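Local coordinates for putative ManD family dehydratase (Pantoea ananatis, PDB 3T6C), which dehydrates D-gluconate to 2-dehydro-3-deoxy-D-gluconate with low activity in vitro, using one magnesium ion per subunit, at residues A[251-256]-A[273-278]; A[37-42]-A[385-390]; A[330-335]-A[365-370]; A[149-154]-A[164-169]; A[43-48]-A[73-78]. All coordinates share one frame; numbering follows the deposited sequence.

Contact 1: A[251-256]-A[273-278]; sequences ITPINA and DPVAPE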
# COMPACT_ATOMS: atom_id res chain seq x y z
N ILE A 251 -2.65 -5.34 28.96
CA ILE A 251 -1.32 -4.73 28.80
C ILE A 251 -1.31 -3.81 27.57
O ILE A 251 -2.25 -3.86 26.75
CB ILE A 251 -0.20 -5.81 28.65
CG1 ILE A 251 -0.50 -6.72 27.46
CG2 ILE A 251 -0.13 -6.69 29.94
CD1 ILE A 251 0.45 -7.95 27.41
N THR A 252 -0.30 -2.98 27.45
CA THR A 252 -0.24 -2.11 26.26
C THR A 252 0.07 -2.91 25.00
O THR A 252 0.66 -4.00 25.09
CB THR A 252 0.87 -1.04 26.38
OG1 THR A 252 2.14 -1.67 26.45
CG2 THR A 252 0.63 -0.10 27.60
N PRO A 253 -0.28 -2.39 23.81
CA PRO A 253 -0.06 -3.21 22.61
C PRO A 253 1.40 -3.62 22.39
O PRO A 253 1.68 -4.79 22.06
CB PRO A 253 -0.60 -2.33 21.47
CG PRO A 253 -1.74 -1.48 22.15
CD PRO A 253 -1.15 -1.20 23.55
N ILE A 254 2.35 -2.72 22.61
CA ILE A 254 3.72 -3.07 22.33
C ILE A 254 4.15 -4.16 23.32
O ILE A 254 4.91 -5.09 22.97
CB ILE A 254 4.62 -1.84 22.35
CG1 ILE A 254 6.03 -2.18 21.90
CG2 ILE A 254 4.66 -1.24 23.73
CD1 ILE A 254 6.14 -2.68 20.46
N ASN A 255 3.72 -4.06 24.59
CA ASN A 255 4.05 -5.14 25.56
C ASN A 255 3.37 -6.46 25.21
O ASN A 255 3.95 -7.54 25.44
CB ASN A 255 3.77 -4.72 27.00
CG ASN A 255 4.70 -3.61 27.49
OD1 ASN A 255 5.82 -3.42 26.99
ND2 ASN A 255 4.26 -2.91 28.49
N ALA A 256 2.21 -6.41 24.55
CA ALA A 256 1.60 -7.65 24.06
C ALA A 256 2.38 -8.25 22.90
O ALA A 256 2.42 -9.45 22.78
CB ALA A 256 0.18 -7.38 23.60
N ASP A 273 -6.76 -12.32 23.09
CA ASP A 273 -7.03 -10.90 23.38
C ASP A 273 -5.78 -10.12 23.78
O ASP A 273 -5.74 -9.45 24.82
CB ASP A 273 -8.15 -10.74 24.42
CG ASP A 273 -9.55 -11.15 23.86
OD1 ASP A 273 -9.64 -11.62 22.71
OD2 ASP A 273 -10.58 -11.01 24.59
N PRO A 274 -4.76 -10.18 22.94
CA PRO A 274 -3.57 -9.37 23.26
C PRO A 274 -3.89 -7.86 23.20
O PRO A 274 -3.12 -7.07 23.81
CB PRO A 274 -2.61 -9.74 22.11
CG PRO A 274 -3.56 -10.11 20.92
CD PRO A 274 -4.58 -10.97 21.70
N VAL A 275 -4.95 -7.45 22.49
CA VAL A 275 -5.35 -6.04 22.43
C VAL A 275 -6.87 -5.93 22.69
O VAL A 275 -7.64 -6.87 22.46
CB VAL A 275 -5.00 -5.31 21.11
CG1 VAL A 275 -3.48 -5.36 20.85
CG2 VAL A 275 -5.76 -5.91 19.94
N ALA A 276 -7.27 -4.75 23.14
CA ALA A 276 -8.67 -4.35 23.24
C ALA A 276 -9.23 -4.18 21.82
O ALA A 276 -8.48 -3.91 20.88
CB ALA A 276 -8.69 -3.00 23.93
N PRO A 277 -10.58 -4.28 21.65
CA PRO A 277 -11.14 -3.98 20.31
C PRO A 277 -10.76 -2.60 19.83
O PRO A 277 -10.51 -2.43 18.62
CB PRO A 277 -12.66 -4.03 20.57
CG PRO A 277 -12.79 -5.00 21.68
CD PRO A 277 -11.65 -4.56 22.62
N GLU A 278 -10.64 -1.63 20.74
CA GLU A 278 -10.33 -0.27 20.32
C GLU A 278 -8.89 -0.14 19.80
O GLU A 278 -8.56 0.90 19.21
CB GLU A 278 -10.56 0.67 21.49
CG GLU A 278 -12.05 0.72 21.93
CD GLU A 278 -12.46 -0.28 23.04
OE1 GLU A 278 -11.70 -1.24 23.33
OE2 GLU A 278 -13.54 -0.06 23.61
O HOH W 1 -2.83 -4.31 24.15
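A256 turns its CB toward the loop, 3.3 Å from P274 O, with P274 CB 3.9 Å from A256 CB. The small methyl of alanine suits a place where a helix turn comes this close to a carbonyl and a proline ring. One turn earlier, P253 and V275 touch at their sides, neither aiming its CB directly at the other segment, and P253 CB comes to 4.2 Å from V275 CG1. That branch of V275 lies beside its own backbone N (chi1 -58°), which carries it across to the proline. Beside these apolar pairs a water joins the two backbones. It donates to I251 O at 2.7 Å and to P274 O at 2.8 Å, bridging two carbonyl oxygens that have no proton of their own to share. The helix begins here, with T252 as N-cap: its OG1 accepts a weak bond from N255 N at 3.4 Å. P253 fits the first turn, where its missing N-H costs no helical bond. L283 and M296 pack on V275, and I254 touches D316 of a second subunit. The segments follow strands 242-246 and 270-272, whose D246 and E272 bind magnesium, so this is packing beside the metal site at the C-terminal end of the enolase-superfamily beta/alpha barrel.

Contact 2: A[37-42]-A[385-390]; sequences TAPGGI and EVFPGC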
# COMPACT_ATOMS: atom_id res chain seq x y z
N THR A 37 -32.80 -16.13 34.69
CA THR A 37 -32.55 -17.21 35.65
C THR A 37 -31.05 -17.42 35.91
O THR A 37 -30.25 -17.11 35.04
CB THR A 37 -33.23 -18.56 35.17
OG1 THR A 37 -33.11 -19.56 36.17
CG2 THR A 37 -32.63 -19.12 33.87
N ALA A 38 -30.68 -17.93 37.08
CA ALA A 38 -29.27 -18.07 37.42
C ALA A 38 -28.90 -19.41 38.08
O ALA A 38 -28.34 -19.40 39.16
CB ALA A 38 -28.85 -16.89 38.33
N PRO A 39 -29.17 -20.54 37.42
CA PRO A 39 -29.01 -21.84 38.13
C PRO A 39 -27.56 -22.18 38.39
O PRO A 39 -27.28 -22.95 39.31
CB PRO A 39 -29.67 -22.86 37.17
CG PRO A 39 -30.59 -21.99 36.22
CD PRO A 39 -29.79 -20.68 36.08
N GLY A 40 -26.66 -21.66 37.57
CA GLY A 40 -25.23 -21.86 37.76
C GLY A 40 -24.52 -20.77 38.57
O GLY A 40 -23.30 -20.78 38.70
N GLY A 41 -25.28 -19.87 39.17
CA GLY A 41 -24.74 -18.80 39.98
C GLY A 41 -24.36 -17.58 39.16
O GLY A 41 -23.71 -16.66 39.68
N ILE A 42 -24.78 -17.56 37.89
CA ILE A 42 -24.46 -16.49 36.95
C ILE A 42 -25.74 -16.11 36.23
O ILE A 42 -26.48 -16.99 35.74
CB ILE A 42 -23.39 -16.93 35.92
CG1 ILE A 42 -22.08 -17.20 36.65
CG2 ILE A 42 -23.13 -15.81 34.87
CD1 ILE A 42 -21.09 -17.89 35.80
N GLU A 385 -30.65 -29.60 35.21
CA GLU A 385 -32.04 -29.78 35.55
C GLU A 385 -32.93 -28.72 34.91
O GLU A 385 -33.98 -29.04 34.35
CB GLU A 385 -32.17 -29.66 37.07
CG GLU A 385 -33.55 -29.96 37.61
CD GLU A 385 -33.49 -30.70 38.94
OE1 GLU A 385 -34.40 -31.48 39.19
OE2 GLU A 385 -32.54 -30.53 39.73
N VAL A 386 -32.53 -27.46 35.03
CA VAL A 386 -33.32 -26.34 34.48
C VAL A 386 -33.34 -26.35 32.95
O VAL A 386 -34.33 -25.97 32.34
CB VAL A 386 -32.82 -24.98 34.99
CG1 VAL A 386 -33.51 -23.82 34.28
CG2 VAL A 386 -33.12 -24.88 36.53
N PHE A 387 -32.26 -26.84 32.36
CA PHE A 387 -32.16 -26.94 30.90
C PHE A 387 -31.95 -28.37 30.43
O PHE A 387 -30.84 -28.74 30.11
CB PHE A 387 -31.00 -26.05 30.39
CG PHE A 387 -31.18 -24.58 30.65
CD1 PHE A 387 -30.73 -24.00 31.86
CD2 PHE A 387 -31.75 -23.76 29.69
CE1 PHE A 387 -30.88 -22.61 32.09
CE2 PHE A 387 -31.90 -22.41 29.88
CZ PHE A 387 -31.46 -21.82 31.09
N PRO A 388 -33.02 -29.17 30.36
CA PRO A 388 -32.83 -30.56 29.88
C PRO A 388 -32.26 -30.60 28.47
O PRO A 388 -32.68 -29.82 27.60
CB PRO A 388 -34.25 -31.14 29.89
CG PRO A 388 -34.97 -30.29 30.92
CD PRO A 388 -34.39 -28.91 30.79
N GLY A 389 -31.30 -31.50 28.24
CA GLY A 389 -30.64 -31.56 26.93
C GLY A 389 -29.20 -31.07 26.88
O GLY A 389 -28.61 -31.02 25.81
N CYS A 390 -28.61 -30.68 28.01
CA CYS A 390 -27.25 -30.17 27.96
C CYS A 390 -26.33 -31.25 27.35
O CYS A 390 -26.58 -32.46 27.55
CB CYS A 390 -26.75 -29.88 29.36
SG CYS A 390 -27.51 -28.38 30.07
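P39 presents its ring to V386 and to the rim of F387, and this cluster is the tight part of the contact. The proline crosses the valine side chain at about a right angle, with P39 CG 3.9 Å from V386 CG2 and nearly as close to V386 CB and CG1. The same P39 CG sits at the edge of the F387 ring, near its plane, 4.2 Å from CE1. At the far end of that ring T37 CG2 comes within 4.0 Å of F387 CZ, the two side chains approaching from opposite directions. With T37 OG1 anti to the backbone N (chi1 -174°), the methyl is left to meet the phenyl group while the hydroxyl bonds to A415 O. Threonine therefore serves both a polar and an apolar neighbour.

The loose side lies beyond, where the chain turns away. A38 to G41 form a type I turn closed by G41 N to A38 O at 3.1 Å. P39 suits its second position by its fixed phi, and G41, exposed, has a positive phi, readily taken by glycine. A type II turn from F387 to C390 places P388 and G389 at its corners, both partly exposed. The hairpin loop between strands 29-37 and 44-51 is thus seated against the end of helix 381-386, with helix 412-415 touching V386 and helix 355-367 packing on F387.

Contact 3: A[330-335]-A[365-370]; sequences PAKKIA and DLSSPN
The end of K332 comes up to S367 between two successive helices of the enolase-superfamily beta/alpha barrel, 328-340 and 355-367, where the second helix gives out. The lysine leaves its helix with CG anti to the backbone N, bends at chi2 (64°) and then runs nearly straight. This shape carries the ammonium group along the gap to a cluster of waters. NZ stops 3.8 Å from S367 O, and three waters bridge it to the other segment: one takes a bond from K332 NZ at 2.6 Å and joins S367 OG, a second joins S368 OG, and a third donates to S367 O. Three waters and L137 O are four acceptors for three ammonium protons, so one of these contacts probably goes without a proton at any moment, or two share one. A long side chain with a charged end suits this place, since it reaches the buried waters and carbonyls between the helices.

The serines turn their hydroxyls differently. S367 OG stands between its backbone N and carbonyl carbon, whereas S368 OG swings beside its own N. Both hydroxyls turn back to carbonyls of the last helical turn, S367 OG to H363 O and L364 O, S368 OG to L364 O. S368 OG also lies 4.0 Å from A335 CB, whose small methyl allows the close passage. N370, just past the helix, sends its amide to the first helix and also reaches V343 O. Across the contact, N370 ND2 donates to A335 O at 3.0 Å, a bent bond of 143° whose acceptor lies 27° out of the amide plane.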
# COMPACT_ATOMS: atom_id res chain seq x y z
N PRO A 330 -25.79 -14.59 12.11
CA PRO A 330 -24.51 -13.92 11.86
C PRO A 330 -23.30 -14.77 12.24
O PRO A 330 -22.25 -14.63 11.60
CB PRO A 330 -24.60 -12.66 12.70
CG PRO A 330 -25.61 -13.00 13.82
CD PRO A 330 -26.63 -13.86 13.09
N ALA A 331 -23.42 -15.64 13.24
CA ALA A 331 -22.27 -16.47 13.58
C ALA A 331 -21.89 -17.37 12.41
O ALA A 331 -20.70 -17.61 12.17
CB ALA A 331 -22.57 -17.32 14.81
N LYS A 332 -22.88 -17.94 11.74
CA LYS A 332 -22.57 -18.81 10.61
C LYS A 332 -21.86 -18.02 9.53
O LYS A 332 -20.90 -18.52 8.89
CB LYS A 332 -23.88 -19.46 10.07
CG LYS A 332 -23.68 -20.39 8.89
CD LYS A 332 -22.85 -21.60 9.27
CE LYS A 332 -22.95 -22.66 8.18
NZ LYS A 332 -22.06 -23.80 8.44
N LYS A 333 -22.28 -16.77 9.34
CA LYS A 333 -21.62 -15.91 8.34
C LYS A 333 -20.17 -15.60 8.74
O LYS A 333 -19.29 -15.63 7.90
CB LYS A 333 -22.38 -14.61 8.10
CG LYS A 333 -23.80 -14.92 7.60
CD LYS A 333 -24.51 -13.61 7.36
CE LYS A 333 -25.97 -13.97 6.90
NZ LYS A 333 -26.80 -12.74 7.03
N ILE A 334 -19.93 -15.33 10.02
CA ILE A 334 -18.56 -15.05 10.46
C ILE A 334 -17.72 -16.33 10.36
O ILE A 334 -16.53 -16.28 10.03
CB ILE A 334 -18.59 -14.57 11.94
CG1 ILE A 334 -19.18 -13.14 11.98
CG2 ILE A 334 -17.14 -14.57 12.49
CD1 ILE A 334 -19.63 -12.70 13.36
N ALA A 335 -18.33 -17.49 10.66
CA ALA A 335 -17.58 -18.74 10.56
C ALA A 335 -17.14 -18.97 9.10
O ALA A 335 -16.02 -19.39 8.84
CB ALA A 335 -18.44 -19.89 11.08
N ASP A 365 -20.15 -25.53 15.78
CA ASP A 365 -18.91 -26.29 15.80
C ASP A 365 -18.98 -27.59 15.02
O ASP A 365 -18.05 -27.91 14.29
CB ASP A 365 -18.55 -26.68 17.24
CG ASP A 365 -18.16 -25.51 18.12
OD1 ASP A 365 -17.76 -24.42 17.65
OD2 ASP A 365 -18.23 -25.72 19.38
N LEU A 366 -20.08 -28.35 15.18
CA LEU A 366 -20.21 -29.60 14.44
C LEU A 366 -20.25 -29.42 12.92
O LEU A 366 -19.76 -30.32 12.19
CB LEU A 366 -21.45 -30.36 14.90
CG LEU A 366 -21.30 -30.99 16.26
CD1 LEU A 366 -22.67 -31.53 16.69
CD2 LEU A 366 -20.33 -32.18 16.17
N SER A 367 -20.85 -28.30 12.46
CA SER A 367 -21.11 -28.11 11.03
C SER A 367 -20.06 -27.27 10.31
O SER A 367 -20.16 -27.05 9.09
CB SER A 367 -22.53 -27.56 10.82
OG SER A 367 -22.68 -26.34 11.54
N SER A 368 -19.06 -26.76 11.06
CA SER A 368 -18.04 -25.89 10.44
C SER A 368 -16.77 -26.64 10.06
O SER A 368 -16.11 -27.21 10.92
CB SER A 368 -17.62 -24.80 11.46
OG SER A 368 -18.64 -23.86 11.63
N PRO A 369 -16.36 -26.55 8.78
CA PRO A 369 -15.10 -27.23 8.46
C PRO A 369 -13.90 -26.65 9.26
O PRO A 369 -12.97 -27.38 9.61
CB PRO A 369 -14.88 -26.95 6.97
CG PRO A 369 -16.13 -26.39 6.48
CD PRO A 369 -17.00 -25.92 7.62
N ASN A 370 -13.98 -25.35 9.52
CA ASN A 370 -12.95 -24.59 10.19
C ASN A 370 -13.09 -24.53 11.70
O ASN A 370 -12.65 -23.54 12.29
CB ASN A 370 -12.79 -23.19 9.60
CG ASN A 370 -14.04 -22.39 9.72
OD1 ASN A 370 -15.15 -22.89 9.55
ND2 ASN A 370 -13.87 -21.09 9.96
O HOH W 2 -21.43 -24.18 10.97
O HOH W 3 -19.61 -22.84 9.51
O HOH W 4 -20.94 -25.69 6.71

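Contact 4: A[149-154]-A[164-169]; sequences VHTDGA and RAKMEE
D152 OD1, just past the T151 that meets K166, is gripped by three backbone N-H groups. G153 N donates at 2.8 Å to its anti lone pair, M180 N bonds to it from the next strand-end loop, and G179 N adds a weak bond. A carboxylate suits this spot because it can take several donors at once and so tie the two loops together. Upstream, the strand turns V149 and T151 toward helix 156-168, and K166 lies over both. The bend of K166 at chi2 (-54°) takes its aliphatic chain across the strand, between V149 and T151: CG is 3.9 Å from V149 CG2 and only 3.4 Å from T151 CG2, tighter than usual van der Waals contact. CG and CD do the apolar packing, and the last methylene, CE, comes to 3.6 Å from H150 O. T151 gives its methyl to the lysine and its OG1 to R175 O. H150 points the other way, bonding E375 through NE2 and touching D-gluconate. Strand 149-151 and helix 164-168 run at 150°, with axes 9.5 Å apart, the antiparallel leg of a beta-alpha-beta unit completed by strand 173-176. Such units build the beta/alpha barrel, with the substrate pocket at the C-terminal ends of its strands, where H150 lies.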
# COMPACT_ATOMS: atom_id res chain seq x y z
N VAL A 149 -10.29 -26.20 28.75
CA VAL A 149 -10.79 -25.90 30.06
C VAL A 149 -9.83 -24.93 30.74
O VAL A 149 -8.70 -24.72 30.30
CB VAL A 149 -10.94 -27.16 30.91
CG1 VAL A 149 -12.16 -27.98 30.43
CG2 VAL A 149 -9.64 -27.98 30.94
N HIS A 150 -10.31 -24.32 31.81
CA HIS A 150 -9.52 -23.32 32.58
C HIS A 150 -8.79 -23.94 33.75
O HIS A 150 -9.40 -24.63 34.59
CB HIS A 150 -10.48 -22.28 33.17
CG HIS A 150 -11.21 -21.44 32.14
ND1 HIS A 150 -12.07 -20.42 32.52
CD2 HIS A 150 -11.23 -21.47 30.79
CE1 HIS A 150 -12.55 -19.84 31.44
NE2 HIS A 150 -12.08 -20.47 30.38
N THR A 151 -7.48 -23.70 33.81
CA THR A 151 -6.69 -23.93 35.02
C THR A 151 -6.10 -22.62 35.51
O THR A 151 -5.78 -21.68 34.72
CB THR A 151 -5.54 -24.94 34.85
OG1 THR A 151 -4.59 -24.44 33.95
CG2 THR A 151 -6.01 -26.27 34.37
N ASP A 152 -5.92 -22.53 36.84
CA ASP A 152 -5.43 -21.31 37.42
C ASP A 152 -4.71 -21.74 38.69
O ASP A 152 -4.70 -22.94 39.07
CB ASP A 152 -6.62 -20.44 37.74
CG ASP A 152 -6.34 -18.95 37.63
OD1 ASP A 152 -5.38 -18.47 38.29
OD2 ASP A 152 -7.09 -18.26 36.89
N GLY A 153 -4.17 -20.76 39.39
CA GLY A 153 -3.46 -21.02 40.61
C GLY A 153 -2.68 -19.81 41.02
O GLY A 153 -2.43 -18.88 40.23
N ALA A 154 -2.23 -19.83 42.26
CA ALA A 154 -1.57 -18.67 42.79
C ALA A 154 -0.10 -18.58 42.35
O ALA A 154 0.51 -17.51 42.35
CB ALA A 154 -1.67 -18.69 44.30
N ARG A 164 -2.18 -30.65 35.31
CA ARG A 164 -1.91 -32.08 35.30
C ARG A 164 -3.20 -32.83 35.60
O ARG A 164 -3.50 -33.83 34.97
CB ARG A 164 -0.83 -32.43 36.32
CG ARG A 164 -0.62 -33.90 36.41
CD ARG A 164 0.60 -34.26 37.30
NE ARG A 164 1.85 -33.85 36.65
CZ ARG A 164 2.65 -32.91 37.13
NH1 ARG A 164 2.32 -32.29 38.27
NH2 ARG A 164 3.80 -32.60 36.49
N ALA A 165 -4.01 -32.33 36.54
CA ALA A 165 -5.28 -32.98 36.84
C ALA A 165 -6.22 -32.95 35.62
O ALA A 165 -6.83 -33.97 35.30
CB ALA A 165 -5.98 -32.29 38.03
N LYS A 166 -6.31 -31.80 34.92
CA LYS A 166 -7.14 -31.71 33.70
C LYS A 166 -6.68 -32.73 32.64
O LYS A 166 -7.50 -33.36 31.95
CB LYS A 166 -7.10 -30.30 33.11
CG LYS A 166 -7.64 -29.20 34.04
CD LYS A 166 -9.02 -29.42 34.58
CE LYS A 166 -9.35 -28.16 35.39
NZ LYS A 166 -10.70 -28.24 35.99
N MET A 167 -5.37 -32.88 32.51
CA MET A 167 -4.82 -33.89 31.57
C MET A 167 -5.24 -35.29 31.99
O MET A 167 -5.59 -36.11 31.14
CB MET A 167 -3.29 -33.79 31.52
CG MET A 167 -2.84 -32.49 30.82
SD MET A 167 -1.06 -32.24 31.05
CE MET A 167 -0.38 -33.52 30.02
N GLU A 168 -5.19 -35.57 33.30
CA GLU A 168 -5.58 -36.89 33.79
C GLU A 168 -7.06 -37.16 33.50
O GLU A 168 -7.45 -38.31 33.23
CB GLU A 168 -5.27 -37.04 35.29
CG GLU A 168 -3.77 -37.17 35.55
CD GLU A 168 -3.15 -38.31 34.76
OE1 GLU A 168 -3.67 -39.44 34.89
OE2 GLU A 168 -2.18 -38.07 34.01
N GLU A 169 -7.89 -36.12 33.55
CA GLU A 169 -9.33 -36.22 33.24
C GLU A 169 -9.60 -36.35 31.75
O GLU A 169 -10.77 -36.50 31.37
CB GLU A 169 -10.07 -34.95 33.71
CG GLU A 169 -9.98 -34.75 35.26
CD GLU A 169 -10.20 -33.31 35.80
OE1 GLU A 169 -10.85 -32.47 35.13
OE2 GLU A 169 -9.66 -33.03 36.93

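Contact 5: A[43-48]-A[73-78]; sequences DLVVVK and SAIDEY
I75 meets V47 and V45 across the seam between helix and sheet. S73 opens the segment by accepting E77 N through its O at 2.9 Å, an ordinary helical bond. A74 faces another way, its small side chain fitting against V109 and A113 of helix 108-129. Next comes I75, whose CB is directed at the sheet. Its CG1 lies beside the backbone N (chi1 -62°) and chi2 is extended, which puts CD1 at the far end of the CG1 arm, against the strand. CD1 does the touching, 3.5 Å from V47 CG2, closer than usual van der Waals contact, and 4.3 Å from V45 CG1. Isoleucine and valine suit a strand-helix seam of this kind, since branched apolar groups fill it and bring no polar atom into it. V45 and V47 lie on the same face of the strand, and I75 CD1 touches both. D76 turns its OD1 to T34 OG1 on the adjacent strand 29-37. E77 is exposed. The helix widens to a pi-type turn at 74-78; Y78 N also gives a weak bond, to I75 O three residues back. Y78 OH bonds to Y69 N of a third subunit, so this part of the helix meets another subunit. The three-stranded antiparallel sheet backed by helices is the N-terminal capping domain of the enolase superfamily, from which Q66 reaches the substrate.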
# COMPACT_ATOMS: atom_id res chain seq x y z
N ASP A 43 -26.03 -14.81 36.17
CA ASP A 43 -27.32 -14.38 35.60
C ASP A 43 -27.38 -14.63 34.10
O ASP A 43 -26.51 -14.19 33.36
CB ASP A 43 -27.55 -12.89 35.85
CG ASP A 43 -27.71 -12.54 37.32
OD1 ASP A 43 -27.93 -13.45 38.16
OD2 ASP A 43 -27.67 -11.33 37.62
N LEU A 44 -28.43 -15.33 33.67
CA LEU A 44 -28.69 -15.65 32.24
C LEU A 44 -29.93 -14.99 31.71
O LEU A 44 -30.86 -14.79 32.48
CB LEU A 44 -28.93 -17.16 32.08
CG LEU A 44 -27.86 -18.04 32.74
CD1 LEU A 44 -28.22 -19.51 32.57
CD2 LEU A 44 -26.51 -17.78 32.15
N VAL A 45 -29.96 -14.68 30.40
CA VAL A 45 -31.19 -14.20 29.74
C VAL A 45 -31.59 -15.17 28.63
O VAL A 45 -30.82 -15.40 27.69
CB VAL A 45 -30.98 -12.82 29.11
CG1 VAL A 45 -32.30 -12.27 28.60
CG2 VAL A 45 -30.35 -11.86 30.15
N VAL A 46 -32.82 -15.69 28.69
CA VAL A 46 -33.28 -16.69 27.74
C VAL A 46 -34.56 -16.14 27.10
O VAL A 46 -35.33 -15.45 27.77
CB VAL A 46 -33.58 -18.02 28.50
CG1 VAL A 46 -34.49 -18.95 27.70
CG2 VAL A 46 -32.26 -18.70 28.89
N VAL A 47 -34.73 -16.38 25.81
CA VAL A 47 -35.96 -16.03 25.12
C VAL A 47 -36.73 -17.30 24.75
O VAL A 47 -36.15 -18.30 24.33
CB VAL A 47 -35.60 -15.28 23.83
CG1 VAL A 47 -36.79 -15.19 22.88
CG2 VAL A 47 -35.11 -13.84 24.21
N LYS A 48 -38.06 -17.25 24.95
CA LYS A 48 -38.94 -18.33 24.45
C LYS A 48 -39.94 -17.75 23.44
O LYS A 48 -40.68 -16.82 23.78
CB LYS A 48 -39.71 -19.01 25.62
CG LYS A 48 -40.59 -20.17 25.13
CD LYS A 48 -40.94 -20.98 26.41
CE LYS A 48 -41.70 -22.22 26.15
NZ LYS A 48 -41.97 -22.91 27.49
N SER A 73 -35.47 -5.38 28.52
CA SER A 73 -36.30 -4.34 27.91
C SER A 73 -36.22 -4.38 26.37
O SER A 73 -37.22 -4.30 25.65
CB SER A 73 -35.83 -2.96 28.40
OG SER A 73 -36.66 -1.95 27.90
N ALA A 74 -35.01 -4.49 25.85
CA ALA A 74 -34.81 -4.50 24.39
C ALA A 74 -35.61 -5.62 23.72
O ALA A 74 -36.04 -5.51 22.54
CB ALA A 74 -33.28 -4.59 24.04
N ILE A 75 -35.81 -6.73 24.43
CA ILE A 75 -36.66 -7.82 23.93
C ILE A 75 -38.16 -7.53 24.22
O ILE A 75 -38.97 -7.41 23.27
CB ILE A 75 -36.27 -9.15 24.57
CG1 ILE A 75 -34.81 -9.51 24.20
CG2 ILE A 75 -37.28 -10.24 24.12
CD1 ILE A 75 -34.20 -10.59 25.13
N ASP A 76 -38.51 -7.40 25.50
CA ASP A 76 -39.93 -7.34 25.86
C ASP A 76 -40.67 -6.13 25.32
O ASP A 76 -41.85 -6.23 24.98
CB ASP A 76 -40.09 -7.35 27.37
CG ASP A 76 -39.77 -8.73 27.99
OD1 ASP A 76 -39.60 -9.72 27.25
OD2 ASP A 76 -39.71 -8.83 29.23
N GLU A 77 -40.02 -4.98 25.29
CA GLU A 77 -40.71 -3.77 24.87
C GLU A 77 -40.64 -3.54 23.38
O GLU A 77 -41.44 -2.76 22.84
CB GLU A 77 -40.13 -2.53 25.60
CG GLU A 77 -40.23 -2.56 27.13
CD GLU A 77 -41.64 -2.75 27.67
OE1 GLU A 77 -42.64 -2.47 26.95
OE2 GLU A 77 -41.76 -3.19 28.82
N TYR A 78 -39.69 -4.20 22.71
CA TYR A 78 -39.43 -3.91 21.28
C TYR A 78 -39.50 -5.16 20.37
O TYR A 78 -40.43 -5.28 19.54
CB TYR A 78 -38.07 -3.17 21.12
CG TYR A 78 -38.09 -1.87 21.89
CD1 TYR A 78 -38.69 -0.72 21.34
CD2 TYR A 78 -37.51 -1.78 23.17
CE1 TYR A 78 -38.74 0.43 22.05
CE2 TYR A 78 -37.54 -0.59 23.89
CZ TYR A 78 -38.15 0.52 23.30
OH TYR A 78 -38.17 1.71 24.01

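In the fold
From the N terminus, residues 37-42 open contact 2, which closes only at 385-390 and so encloses every other contact. Inside that loop the four follow one another in series: contact 5 closes within the N-terminal domain, contact 4 joins the first strand and helix of the barrel's beta-alpha units, contact 1 comes next at strand ends near the metal, and contact 3 joins two later barrel helices. None of them crosses another. Contacts 2 and 5 touch, with F387 against V46, so the capping sheet is tied to the C-terminal part of the chain, at the end of helix 381-386. Contacts 1 and 2 lie on opposite sides of the chain's centre, 34 Å apart between centres.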